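Local coordinates for protein HIAXHD3 (Humicola insolens, PDB 3ZXK) that is an exo-acting family 43 arabinofuranosidase that probably removes arabinofuranose side chains from xylan, at residues 207-210 and 211-214. Sequence-based numbering, arbitrary orientation.
Sequences VTRP and ADAE. With AHR (alpha-L-arabinofuranose), chain C.
Arg209 sends CG anti to its own N (chi1 -180°) and bends at chi3, while Asp212 holds CG between N and the carbonyl carbon (chi1 64°); the guanidinium edge thus meets the carboxylate. Arg209 NE donates to Asp212 OD1 at 3.0 Å in a salt bridge, on the syn side and close to both planes, which are turned 33° apart. NH2 adds weak bonds to OD1 and OD2, and OD2 is salt-bridged to Arg236. A leucine in place of Arg209 would probably leave Asp212 OD1 without its charged mate and the CB of Ala213, 4.0 Å from NE, less covered. Arg209 closes strand 202-209 of a beta hairpin in the family 43 catalytic domain, and Asp212 sits in the turn before strand 213-219; a classic beta bulge sets two residues, Asp212 and Ala213, opposite the single Arg209. Arg209 O accepts from Asp212 N (2.9 Å) and, at 3.3 Å, from Ala213 N. Ala213 O is gripped by Arg209 N from above the carbonyl plane and by Thr208 OG1, which lies 2.8 Å away nearly in line with the C=O. Glu214 OE1 comes within 3.3 Å of Thr208 CB, the two side chains crossing at about a right angle. At the turn the Pro210-Ala211 peptide is cis, and a water bridges Pro210 O to Asp212 OD1. Ala211 CB rests 3.5 Å from O5 of the bound arabinofuranose, and Pro210 touches a xylopyranose, placing the turn in the glycan pocket.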
loop_
_atom_site.group_PDB
_atom_site.type_symbol
_atom_site.label_atom_id
_atom_site.label_comp_id
_atom_site.label_asym_id
_atom_site.label_seq_id
_atom_site.Cartn_x
_atom_site.Cartn_y
_atom_site.Cartn_z
ATOM N N VAL A 207 -15.318 -13.151 4.688
ATOM C CA VAL A 207 -14.032 -13.706 5.134
ATOM C C VAL A 207 -13.330 -14.404 3.982
ATOM O O VAL A 207 -13.985 -14.828 3.029
ATOM C CB VAL A 207 -14.187 -14.694 6.338
ATOM C CG1 VAL A 207 -14.833 -14.022 7.543
ATOM C CG2 VAL A 207 -15.035 -15.925 5.955
ATOM N N THR A 208 -12.011 -14.508 4.078
ATOM C CA THR A 208 -11.216 -15.244 3.106
ATOM C C THR A 208 -10.697 -16.533 3.702
ATOM O O THR A 208 -10.346 -16.580 4.894
ATOM C CB THR A 208 -10.033 -14.400 2.544
ATOM O OG1 THR A 208 -9.352 -15.114 1.492
ATOM C CG2 THR A 208 -9.003 -14.063 3.614
ATOM N N ARG A 209 -10.619 -17.562 2.850
ATOM C CA ARG A 209 -9.803 -18.731 3.133
ATOM C C ARG A 209 -8.465 -18.521 2.390
ATOM O O ARG A 209 -8.421 -18.571 1.150
ATOM C CB ARG A 209 -10.497 -20.006 2.666
ATOM C CG ARG A 209 -9.636 -21.228 2.968
ATOM C CD ARG A 209 -10.177 -22.493 2.339
ATOM N NE ARG A 209 -10.100 -22.472 0.874
ATOM C CZ ARG A 209 -10.598 -23.429 0.103
ATOM N NH1 ARG A 209 -11.191 -24.477 0.661
ATOM N NH2 ARG A 209 -10.496 -23.348 -1.217
ATOM N N PRO A 210 -7.388 -18.218 3.130
ATOM C CA PRO A 210 -6.153 -17.879 2.428
ATOM C C PRO A 210 -5.665 -19.040 1.562
ATOM O O PRO A 210 -5.649 -20.164 2.052
ATOM C CB PRO A 210 -5.139 -17.671 3.561
ATOM C CG PRO A 210 -5.940 -17.374 4.757
ATOM C CD PRO A 210 -7.272 -18.046 4.588
ATOM N N ALA A 211 -5.298 -18.798 0.303
ATOM C CA ALA A 211 -5.385 -17.496 -0.383
ATOM C C ALA A 211 -6.255 -17.617 -1.617
ATOM O O ALA A 211 -5.981 -16.980 -2.639
ATOM C CB ALA A 211 -4.009 -17.008 -0.797
ATOM N N ASP A 212 -7.285 -18.450 -1.566
ATOM C CA ASP A 212 -7.956 -18.818 -2.806
ATOM C C ASP A 212 -9.476 -18.722 -2.794
ATOM O O ASP A 212 -10.093 -19.006 -3.816
ATOM C CB ASP A 212 -7.516 -20.230 -3.245
ATOM C CG ASP A 212 -7.927 -21.320 -2.263
ATOM O OD1 ASP A 212 -8.382 -21.023 -1.132
ATOM O OD2 ASP A 212 -7.806 -22.506 -2.643
ATOM N N ALA A 213 -10.072 -18.333 -1.672
ATOM C CA ALA A 213 -11.538 -18.306 -1.573
ATOM C C ALA A 213 -12.017 -17.181 -0.710
ATOM O O ALA A 213 -11.282 -16.710 0.172
ATOM C CB ALA A 213 -12.133 -19.642 -1.057
ATOM N N GLU A 214 -13.242 -16.746 -0.988
ATOM C CA GLU A 214 -13.961 -15.784 -0.158
ATOM C C GLU A 214 -15.324 -16.395 0.194
ATOM O O GLU A 214 -15.996 -16.931 -0.690
ATOM C CB GLU A 214 -14.161 -14.473 -0.901
ATOM C CG GLU A 214 -14.724 -13.349 -0.025
ATOM C CD GLU A 214 -13.650 -12.685 0.857
ATOM O OE1 GLU A 214 -12.473 -13.099 0.800
ATOM O OE2 GLU A 214 -13.989 -11.760 1.628
HETATM O O5 AHR C . -0.766 -15.840 -1.492
HETATM C C5 AHR C . -0.079 -14.766 -0.820
HETATM C C4 AHR C . -0.866 -14.237 0.384
HETATM O O4 AHR C . -1.091 -15.277 1.333
HETATM C C3 AHR C . -2.279 -13.728 0.120
HETATM O O3 AHR C . -2.309 -12.398 -0.376
HETATM C C2 AHR C . -2.952 -13.779 1.465
HETATM O O2 AHR C . -4.350 -14.108 1.354
HETATM C C1 AHR C . -2.213 -14.908 2.155
HETATM O O HOH W 1 -6.507 -22.369 0.764
#